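Ferredoxin NADP reductase (Plasmodium falciparum, PDB 3JQQ) catalyses electron transfer between ferredoxin and NADP(H) through a bound FAD, in the apicoplast, where it may serve the last step of isoprenoid precursor synthesis. Local coordinates at residues K191-D196 and K234-N239; I213-Y218 and S222-N227. The protein carries 1 engineered substitution. All blocks are in the same frame, centred on the assembly; numbering follows the deposited sequence.

Both contacts lie in the NADP-binding half of the reductase and use opposite ends of helix 226-235: interaction 2 holds the approach to its start against strand 211-217, interaction 1 the residues that leave its end against the exit of helix 183-192. Their centres are about 17 Å apart, their nearest atoms about 6 Å. Each is mostly buried, but the centre of interaction 1 is about 16 Å from the centre of the chain, away from annotated sites; that of interaction 2 is about 11 Å from it, bordering the nucleotide. Interaction 1 is an offset aromatic stack without a clear direct hydrogen bond; interaction 2 packs a tyrosine edge and a valine against isoleucine, plus a backbone N bonded to the tyrosine OH.

Interaction 1: residues K191-D196 and K234-N239; sequences KLFAYD and KMYPNN
F193, the first residue to leave helical geometry after helix 183-192, meets Y236, which holds the same position after helix 226-235. The two rings form an offset stack: their centroids lie 4.5 Å apart and their planes are inclined by 19°. F193 CD1 sits over the centre of the tyrosine ring, 3.9 Å from Y236 CG, while Y236 CD2 lies nearer the rim of the phenylalanine. Both first torsions (chi1 -66° and -56°) set the ring beside its own backbone N, and the side chains run in opposite senses, which brings F193 CB next to Y236 CE2 and F193 CE1 next to Y236 CG. F193 CE1 also touches N239 CB, obliquely, at 4.1 Å; N239 ND2 is hydrogen-bonded to G209 O, and the N239 backbone pairs with I211 of strand 211-217. A modelled water lies between F193 O and Y236 OH, 2.9 Å from Y236 OH, but its link to F193 O is implausibly short and therefore doubtful. Next in sequence, A194 N makes a weak bond to K191 O as the helix ends. With two aromatic faces in contact and no clear direct hydrogen bond across the segments, the joint between these helix ends is mainly apolar.

Interaction 2: residues I213-Y218 and S222-N227; sequences IYYGVY and SILYLN. With A2P (adenosine-2'-5'-diphosphate), chain J.
Y215 reaches from strand 211-217 to the loop before helix 226-235, and its OH accepts a hydrogen bond from L224 N, 3.2 Å away with an N-H...O angle of 155°. With CG anti to the backbone N (chi1 -173°), the ring is carried toward that loop; L224 N and I223 CG2 both lie at its edge, the methyl 3.7 Å from Y215 CE2. The OH is also close to L224 CB, at 3.3 Å, and has a second hydrogen-bond partner in G179 O. V217 CG1, from the same strand, sits above the rim of the Y215 ring near CZ, and V217 CG2 meets I223 CG1 at 3.8 Å, the two side chains crossing at about a right angle. Toward Y218 this tight packing thins: Y218 CB is 3.8 Å from S222 OG, which is hydrogen-bonded to S31 and N219, and the partly exposed phenol leads away from the loop. Here lies the ligand adenosine-2'-5'-diphosphate, its O3' 3.1 Å from V217 C and its O3P in plane at the edge of the Y218 ring. Within this beta-alpha-beta unit, the buried hydroxyl is therefore held by two backbone groups, and V217, whose backbone meets the nucleotide, is packed by I223 and S222.

Interaction 1: residues K191-D196 and K234-N239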
ATOM      1  N   LYS B 191      10.265 -20.892 -15.663  1.00 32.32           N
ATOM      2  CA  LYS B 191      11.249 -20.849 -16.742  1.00 33.00           C
ATOM      3  C   LYS B 191      12.475 -21.699 -16.419  1.00 33.36           C
ATOM      4  O   LYS B 191      12.922 -22.495 -17.242  1.00 33.45           O
ATOM      5  CB  LYS B 191      11.686 -19.416 -17.052  1.00 33.09           C
ATOM      6  CG  LYS B 191      12.839 -19.348 -18.049  1.00 33.21           C
ATOM      7  CD  LYS B 191      13.313 -17.924 -18.284  1.00 33.77           C
ATOM      8  CE  LYS B 191      14.605 -17.900 -19.092  1.00 33.97           C
ATOM      9  NZ  LYS B 191      14.449 -18.533 -20.434  1.00 34.08           N
ATOM     10  N   LEU B 192      13.011 -21.528 -15.214  1.00 33.78           N
ATOM     11  CA  LEU B 192      14.248 -22.196 -14.819  1.00 34.19           C
ATOM     12  C   LEU B 192      14.098 -23.714 -14.730  1.00 34.41           C
ATOM     13  O   LEU B 192      14.960 -24.459 -15.200  1.00 34.61           O
ATOM     14  CB  LEU B 192      14.757 -21.639 -13.484  1.00 34.23           C
ATOM     15  CG  LEU B 192      15.060 -20.139 -13.412  1.00 34.38           C
ATOM     16  CD1 LEU B 192      15.150 -19.675 -11.962  1.00 34.51           C
ATOM     17  CD2 LEU B 192      16.339 -19.797 -14.161  1.00 34.82           C
ATOM     18  N   PHE B 193      13.006 -24.170 -14.128  1.00 34.59           N
ATOM     19  CA  PHE B 193      12.797 -25.600 -13.907  1.00 34.68           C
ATOM     20  C   PHE B 193      11.943 -26.252 -14.996  1.00 34.74           C
ATOM     21  O   PHE B 193      11.519 -27.399 -14.856  1.00 34.76           O
ATOM     22  CB  PHE B 193      12.179 -25.851 -12.530  1.00 34.67           C
ATOM     23  CG  PHE B 193      13.085 -25.495 -11.383  1.00 34.90           C
ATOM     24  CD1 PHE B 193      14.341 -26.068 -11.269  1.00 34.93           C
ATOM     25  CD2 PHE B 193      12.671 -24.599 -10.408  1.00 34.84           C
ATOM     26  CE1 PHE B 193      15.172 -25.744 -10.212  1.00 35.19           C
ATOM     27  CE2 PHE B 193      13.496 -24.273  -9.348  1.00 35.06           C
ATOM     28  CZ  PHE B 193      14.748 -24.847  -9.248  1.00 35.21           C
ATOM     29  N   ALA B 194      11.691 -25.514 -16.072  1.00 34.87           N
ATOM     30  CA  ALA B 194      10.945 -26.034 -17.222  1.00 35.05           C
ATOM     31  C   ALA B 194       9.540 -26.534 -16.873  1.00 35.16           C
ATOM     32  O   ALA B 194       9.054 -27.501 -17.461  1.00 35.21           O
ATOM     33  CB  ALA B 194      11.741 -27.131 -17.918  1.00 35.03           C
ATOM     34  N   TYR B 195       8.890 -25.858 -15.929  1.00 35.24           N
ATOM     35  CA  TYR B 195       7.571 -26.255 -15.452  1.00 35.33           C
ATOM     36  C   TYR B 195       6.560 -26.514 -16.563  1.00 35.58           C
ATOM     37  O   TYR B 195       6.386 -25.697 -17.465  1.00 35.57           O
ATOM     38  CB  TYR B 195       6.995 -25.211 -14.496  1.00 35.18           C
ATOM     39  CG  TYR B 195       5.760 -25.673 -13.765  1.00 34.82           C
ATOM     40  CD1 TYR B 195       5.865 -26.364 -12.566  1.00 34.58           C
ATOM     41  CD2 TYR B 195       4.487 -25.431 -14.273  1.00 34.55           C
ATOM     42  CE1 TYR B 195       4.744 -26.800 -11.889  1.00 34.49           C
ATOM     43  CE2 TYR B 195       3.352 -25.864 -13.599  1.00 34.26           C
ATOM     44  CZ  TYR B 195       3.491 -26.550 -12.406  1.00 34.19           C
ATOM     45  OH  TYR B 195       2.376 -26.984 -11.716  1.00 33.79           O
ATOM     46  N   ASP B 196       5.889 -27.657 -16.474  1.00 36.02           N
ATOM     47  CA  ASP B 196       4.759 -27.962 -17.340  1.00 36.52           C
ATOM     48  C   ASP B 196       3.678 -28.693 -16.547  1.00 36.92           C
ATOM     49  O   ASP B 196       3.891 -29.804 -16.059  1.00 36.87           O
ATOM     50  CB  ASP B 196       5.191 -28.792 -18.550  1.00 36.46           C
ATOM     51  CG  ASP B 196       4.045 -29.061 -19.504  1.00 36.49           C
ATOM     52  OD1 ASP B 196       2.901 -28.681 -19.175  1.00 36.49           O
ATOM     53  OD2 ASP B 196       4.286 -29.649 -20.577  1.00 36.48           O
ATOM     54  N   LYS B 234       9.766 -30.557  -3.691  1.00 37.54           N
ATOM     55  CA  LYS B 234       9.737 -32.020  -3.726  1.00 38.13           C
ATOM     56  C   LYS B 234      10.606 -32.571  -4.859  1.00 38.38           C
ATOM     57  O   LYS B 234      11.317 -33.560  -4.683  1.00 38.49           O
ATOM     58  CB  LYS B 234       8.290 -32.509  -3.874  1.00 38.20           C
ATOM     59  CG  LYS B 234       8.126 -34.026  -3.794  1.00 38.58           C
ATOM     60  CD  LYS B 234       6.661 -34.431  -3.914  1.00 39.10           C
ATOM     61  CE  LYS B 234       6.078 -34.018  -5.260  1.00 39.49           C
ATOM     62  NZ  LYS B 234       4.661 -34.453  -5.425  1.00 39.44           N
ATOM     63  N   MET B 235      10.548 -31.915  -6.014  1.00 38.66           N
ATOM     64  CA  MET B 235      11.224 -32.386  -7.223  1.00 38.96           C
ATOM     65  C   MET B 235      12.671 -31.905  -7.352  1.00 38.87           C
ATOM     66  O   MET B 235      13.499 -32.574  -7.973  1.00 38.90           O
ATOM     67  CB  MET B 235      10.432 -31.973  -8.466  1.00 39.13           C
ATOM     68  CG  MET B 235       9.392 -32.985  -8.920  1.00 40.01           C
ATOM     69  SD  MET B 235      10.042 -34.139 -10.147  1.00 42.11           S
ATOM     70  CE  MET B 235      11.309 -34.976  -9.196  1.00 41.60           C
ATOM     71  N   TYR B 236      12.966 -30.744  -6.779  1.00 38.73           N
ATOM     72  CA  TYR B 236      14.302 -30.175  -6.855  1.00 38.61           C
ATOM     73  C   TYR B 236      14.789 -29.770  -5.470  1.00 38.66           C
ATOM     74  O   TYR B 236      15.137 -28.612  -5.241  1.00 38.64           O
ATOM     75  CB  TYR B 236      14.307 -28.971  -7.797  1.00 38.58           C
ATOM     76  CG  TYR B 236      13.802 -29.296  -9.184  1.00 38.30           C
ATOM     77  CD1 TYR B 236      14.652 -29.828 -10.142  1.00 38.14           C
ATOM     78  CD2 TYR B 236      12.475 -29.082  -9.529  1.00 38.14           C
ATOM     79  CE1 TYR B 236      14.196 -30.135 -11.408  1.00 38.26           C
ATOM     80  CE2 TYR B 236      12.010 -29.384 -10.795  1.00 38.16           C
ATOM     81  CZ  TYR B 236      12.875 -29.911 -11.730  1.00 38.14           C
ATOM     82  OH  TYR B 236      12.423 -30.217 -12.993  1.00 38.12           O
ATOM     83  N   PRO B 237      14.825 -30.736  -4.541  1.00 38.70           N
ATOM     84  CA  PRO B 237      15.101 -30.473  -3.132  1.00 38.78           C
ATOM     85  C   PRO B 237      16.507 -29.934  -2.882  1.00 38.85           C
ATOM     86  O   PRO B 237      16.748 -29.301  -1.855  1.00 38.97           O
ATOM     87  CB  PRO B 237      14.944 -31.851  -2.483  1.00 38.74           C
ATOM     88  CG  PRO B 237      15.242 -32.808  -3.579  1.00 38.69           C
ATOM     89  CD  PRO B 237      14.697 -32.172  -4.820  1.00 38.69           C
ATOM     90  N   ASN B 238      17.424 -30.187  -3.810  1.00 38.91           N
ATOM     91  CA  ASN B 238      18.802 -29.733  -3.662  1.00 38.91           C
ATOM     92  C   ASN B 238      19.060 -28.422  -4.397  1.00 38.78           C
ATOM     93  O   ASN B 238      20.174 -27.900  -4.381  1.00 38.74           O
ATOM     94  CB  ASN B 238      19.776 -30.813  -4.142  1.00 39.02           C
ATOM     95  CG  ASN B 238      19.781 -32.040  -3.239  1.00 39.26           C
ATOM     96  OD1 ASN B 238      19.385 -33.130  -3.655  1.00 39.45           O
ATOM     97  ND2 ASN B 238      20.218 -31.864  -1.997  1.00 39.46           N
ATOM     98  N   ASN B 239      18.021 -27.893  -5.035  1.00 38.62           N
ATOM     99  CA  ASN B 239      18.137 -26.654  -5.798  1.00 38.41           C
ATOM    100  C   ASN B 239      17.244 -25.531  -5.271  1.00 38.10           C
ATOM    101  O   ASN B 239      17.236 -24.432  -5.825  1.00 38.04           O
ATOM    102  CB  ASN B 239      17.837 -26.907  -7.279  1.00 38.52           C
ATOM    103  CG  ASN B 239      18.773 -27.928  -7.896  1.00 38.81           C
ATOM    104  OD1 ASN B 239      18.346 -29.006  -8.313  1.00 39.17           O
ATOM    105  ND2 ASN B 239      20.058 -27.598  -7.950  1.00 38.90           N
TER
HETATM  106  O   HOH W   1      10.096 -28.421 -13.214  1.00 47.85           O

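Interaction 2: residues I213-Y218 and S222-N227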
ATOM      1  N   ILE B 213      14.381 -18.830  -1.013  1.00 28.91           N
ATOM      2  CA  ILE B 213      13.176 -18.020  -1.029  1.00 27.71           C
ATOM      3  C   ILE B 213      12.735 -17.631   0.375  1.00 27.00           C
ATOM      4  O   ILE B 213      12.583 -18.481   1.250  1.00 26.94           O
ATOM      5  CB  ILE B 213      12.027 -18.747  -1.747  1.00 27.71           C
ATOM      6  CG1 ILE B 213      12.503 -19.257  -3.109  1.00 27.49           C
ATOM      7  CG2 ILE B 213      10.824 -17.828  -1.898  1.00 27.58           C
ATOM      8  CD1 ILE B 213      11.383 -19.639  -4.044  1.00 27.70           C
ATOM      9  N   TYR B 214      12.546 -16.332   0.579  1.00 26.11           N
ATOM     10  CA  TYR B 214      12.014 -15.813   1.829  1.00 25.37           C
ATOM     11  C   TYR B 214      10.652 -15.203   1.536  1.00 24.53           C
ATOM     12  O   TYR B 214      10.550 -14.210   0.815  1.00 24.55           O
ATOM     13  CB  TYR B 214      12.954 -14.764   2.421  1.00 25.60           C
ATOM     14  CG  TYR B 214      14.343 -15.280   2.727  1.00 26.34           C
ATOM     15  CD1 TYR B 214      15.410 -15.002   1.882  1.00 27.04           C
ATOM     16  CD2 TYR B 214      14.588 -16.040   3.863  1.00 27.16           C
ATOM     17  CE1 TYR B 214      16.683 -15.469   2.161  1.00 27.64           C
ATOM     18  CE2 TYR B 214      15.855 -16.510   4.148  1.00 27.83           C
ATOM     19  CZ  TYR B 214      16.898 -16.222   3.295  1.00 27.95           C
ATOM     20  OH  TYR B 214      18.160 -16.688   3.579  1.00 28.71           O
ATOM     21  N   TYR B 215       9.606 -15.801   2.090  1.00 23.49           N
ATOM     22  CA  TYR B 215       8.249 -15.460   1.694  1.00 22.61           C
ATOM     23  C   TYR B 215       7.380 -15.168   2.909  1.00 22.44           C
ATOM     24  O   TYR B 215       7.128 -16.046   3.735  1.00 22.48           O
ATOM     25  CB  TYR B 215       7.667 -16.598   0.847  1.00 22.42           C
ATOM     26  CG  TYR B 215       6.320 -16.328   0.211  1.00 21.20           C
ATOM     27  CD1 TYR B 215       5.886 -15.034  -0.040  1.00 19.59           C
ATOM     28  CD2 TYR B 215       5.494 -17.382  -0.169  1.00 20.30           C
ATOM     29  CE1 TYR B 215       4.658 -14.796  -0.628  1.00 18.26           C
ATOM     30  CE2 TYR B 215       4.265 -17.154  -0.758  1.00 19.26           C
ATOM     31  CZ  TYR B 215       3.852 -15.859  -0.985  1.00 18.81           C
ATOM     32  OH  TYR B 215       2.629 -15.629  -1.576  1.00 18.31           O
ATOM     33  N   GLY B 216       6.936 -13.921   3.010  1.00 22.11           N
ATOM     34  CA  GLY B 216       6.098 -13.485   4.118  1.00 21.66           C
ATOM     35  C   GLY B 216       4.634 -13.425   3.738  1.00 21.40           C
ATOM     36  O   GLY B 216       4.253 -12.750   2.780  1.00 21.14           O
ATOM     37  N   VAL B 217       3.815 -14.152   4.489  1.00 21.24           N
ATOM     38  CA  VAL B 217       2.373 -14.148   4.304  1.00 21.14           C
ATOM     39  C   VAL B 217       1.720 -14.239   5.678  1.00 21.06           C
ATOM     40  O   VAL B 217       2.408 -14.417   6.682  1.00 21.00           O
ATOM     41  CB  VAL B 217       1.907 -15.318   3.412  1.00 21.17           C
ATOM     42  CG1 VAL B 217       2.355 -15.101   1.974  1.00 21.04           C
ATOM     43  CG2 VAL B 217       2.430 -16.644   3.948  1.00 21.12           C
ATOM     44  N   TYR B 218       0.398 -14.112   5.728  1.00 20.97           N
ATOM     45  CA  TYR B 218      -0.318 -14.124   7.005  1.00 21.08           C
ATOM     46  C   TYR B 218      -0.243 -15.478   7.722  1.00 21.01           C
ATOM     47  O   TYR B 218       0.126 -15.547   8.895  1.00 21.03           O
ATOM     48  CB  TYR B 218      -1.778 -13.704   6.820  1.00 21.02           C
ATOM     49  CG  TYR B 218      -2.570 -13.704   8.109  1.00 21.71           C
ATOM     50  CD1 TYR B 218      -2.381 -12.709   9.061  1.00 22.16           C
ATOM     51  CD2 TYR B 218      -3.493 -14.697   8.377  1.00 21.99           C
ATOM     52  CE1 TYR B 218      -3.096 -12.705  10.245  1.00 22.24           C
ATOM     53  CE2 TYR B 218      -4.215 -14.702   9.560  1.00 22.40           C
ATOM     54  CZ  TYR B 218      -4.016 -13.706  10.489  1.00 22.79           C
ATOM     55  OH  TYR B 218      -4.726 -13.699  11.666  1.00 22.69           O
ATOM     56  N   SER B 222      -2.439 -18.735   3.333  1.00 18.84           N
ATOM     57  CA  SER B 222      -2.276 -17.503   2.568  1.00 18.29           C
ATOM     58  C   SER B 222      -1.116 -17.578   1.578  1.00 17.97           C
ATOM     59  O   SER B 222      -0.893 -16.646   0.813  1.00 17.81           O
ATOM     60  CB  SER B 222      -2.103 -16.303   3.503  1.00 18.33           C
ATOM     61  OG  SER B 222      -3.256 -16.117   4.310  1.00 18.07           O
ATOM     62  N   ILE B 223      -0.385 -18.690   1.595  1.00 17.56           N
ATOM     63  CA  ILE B 223       0.694 -18.892   0.637  1.00 17.27           C
ATOM     64  C   ILE B 223       0.125 -18.980  -0.774  1.00 17.18           C
ATOM     65  O   ILE B 223      -0.675 -19.866  -1.081  1.00 17.01           O
ATOM     66  CB  ILE B 223       1.499 -20.171   0.931  1.00 17.34           C
ATOM     67  CG1 ILE B 223       2.078 -20.126   2.345  1.00 17.05           C
ATOM     68  CG2 ILE B 223       2.608 -20.352  -0.095  1.00 17.39           C
ATOM     69  CD1 ILE B 223       2.663 -21.440   2.797  1.00 17.74           C
ATOM     70  N   LEU B 224       0.524 -18.054  -1.623  1.00 17.07           N
ATOM     71  CA  LEU B 224       0.090 -18.059  -3.007  1.00 17.35           C
ATOM     72  C   LEU B 224       0.956 -19.024  -3.813  1.00 17.65           C
ATOM     73  O   LEU B 224       2.173 -19.066  -3.641  1.00 17.48           O
ATOM     74  CB  LEU B 224       0.155 -16.644  -3.582  1.00 17.04           C
ATOM     75  CG  LEU B 224      -0.632 -15.634  -2.737  1.00 16.92           C
ATOM     76  CD1 LEU B 224      -0.527 -14.227  -3.303  1.00 15.67           C
ATOM     77  CD2 LEU B 224      -2.087 -16.062  -2.612  1.00 16.34           C
ATOM     78  N   TYR B 225       0.321 -19.805  -4.676  1.00 18.27           N
ATOM     79  CA  TYR B 225       1.025 -20.778  -5.514  1.00 18.91           C
ATOM     80  C   TYR B 225       1.747 -21.845  -4.682  1.00 19.28           C
ATOM     81  O   TYR B 225       2.857 -22.265  -5.006  1.00 19.31           O
ATOM     82  CB  TYR B 225       1.975 -20.079  -6.485  1.00 18.93           C
ATOM     83  CG  TYR B 225       1.256 -19.197  -7.490  1.00 19.52           C
ATOM     84  CD1 TYR B 225       0.482 -19.750  -8.497  1.00 19.99           C
ATOM     85  CD2 TYR B 225       1.352 -17.811  -7.427  1.00 19.57           C
ATOM     86  CE1 TYR B 225      -0.183 -18.952  -9.413  1.00 20.54           C
ATOM     87  CE2 TYR B 225       0.691 -17.007  -8.340  1.00 19.84           C
ATOM     88  CZ  TYR B 225      -0.077 -17.586  -9.330  1.00 20.12           C
ATOM     89  OH  TYR B 225      -0.741 -16.795 -10.238  1.00 20.22           O
ATOM     90  N   LEU B 226       1.084 -22.283  -3.617  1.00 19.94           N
ATOM     91  CA  LEU B 226       1.582 -23.329  -2.725  1.00 20.61           C
ATOM     92  C   LEU B 226       1.782 -24.658  -3.456  1.00 21.01           C
ATOM     93  O   LEU B 226       2.702 -25.417  -3.139  1.00 21.06           O
ATOM     94  CB  LEU B 226       0.607 -23.506  -1.555  1.00 20.57           C
ATOM     95  CG  LEU B 226       1.085 -24.087  -0.217  1.00 20.93           C
ATOM     96  CD1 LEU B 226       0.616 -25.521  -0.020  1.00 21.15           C
ATOM     97  CD2 LEU B 226       2.603 -23.966  -0.050  1.00 20.63           C
ATOM     98  N   ASN B 227       0.919 -24.938  -4.430  1.00 21.49           N
ATOM     99  CA  ASN B 227       1.031 -26.154  -5.236  1.00 21.93           C
ATOM    100  C   ASN B 227       2.373 -26.226  -5.946  1.00 22.58           C
ATOM    101  O   ASN B 227       3.116 -27.201  -5.812  1.00 22.57           O
ATOM    102  CB  ASN B 227      -0.082 -26.216  -6.287  1.00 21.68           C
ATOM    103  CG  ASN B 227      -1.439 -26.499  -5.687  1.00 20.75           C
ATOM    104  OD1 ASN B 227      -1.554 -26.855  -4.517  1.00 20.17           O
ATOM    105  ND2 ASN B 227      -2.481 -26.351  -6.494  1.00 19.51           N
TER
HETATM  106  P1  A2P J 416       0.278  -8.300   8.295  1.00 20.52           P
HETATM  107  O1P A2P J 416       0.886  -7.682   9.530  1.00 20.75           O
HETATM  108  O2P A2P J 416      -0.318  -7.297   7.337  1.00 20.83           O
HETATM  109  O3P A2P J 416      -0.594  -9.502   8.572  1.00 20.93           O
HETATM  110  P2  A2P J 416      -0.535  -8.278   2.075  1.00 24.29           P
HETATM  111  O4P A2P J 416       0.142  -8.456   0.737  1.00 24.71           O
HETATM  112  O5P A2P J 416      -0.895  -6.849   2.412  1.00 24.42           O
HETATM  113  O6P A2P J 416      -1.623  -9.287   2.352  1.00 24.38           O
HETATM  114  O5' A2P J 416       0.615  -8.646   3.141  1.00 23.46           O
HETATM  115  C5' A2P J 416       1.520  -9.716   2.876  1.00 21.96           C
HETATM  116  C4' A2P J 416       2.325 -10.018   4.132  1.00 21.13           C
HETATM  117  O4' A2P J 416       3.270  -8.968   4.368  1.00 20.79           O
HETATM  118  C3' A2P J 416       1.432 -10.090   5.363  1.00 20.57           C
HETATM  119  O3' A2P J 416       1.868 -11.186   6.173  1.00 20.74           O
HETATM  120  C2' A2P J 416       1.692  -8.793   6.100  1.00 20.30           C
HETATM  121  O2' A2P J 416       1.538  -8.926   7.511  1.00 20.19           O
HETATM  122  C1' A2P J 416       3.154  -8.591   5.743  1.00 20.25           C
HETATM  123  N9  A2P J 416       3.630  -7.224   6.070  1.00 19.64           N
HETATM  124  C8  A2P J 416       2.876  -6.192   6.498  1.00 19.42           C
HETATM  125  N7  A2P J 416       3.641  -5.093   6.727  1.00 18.87           N
HETATM  126  C5  A2P J 416       4.917  -5.427   6.451  1.00 19.12           C
HETATM  127  C6  A2P J 416       6.236  -4.750   6.477  1.00 19.09           C
HETATM  128  N6  A2P J 416       6.350  -3.455   6.855  1.00 18.95           N
HETATM  129  N1  A2P J 416       7.324  -5.464   6.110  1.00 19.26           N
HETATM  130  C2  A2P J 416       7.232  -6.750   5.729  1.00 18.98           C
HETATM  131  N3  A2P J 416       6.071  -7.425   5.682  1.00 19.43           N
HETATM  132  C4  A2P J 416       4.903  -6.832   6.025  1.00 19.21           C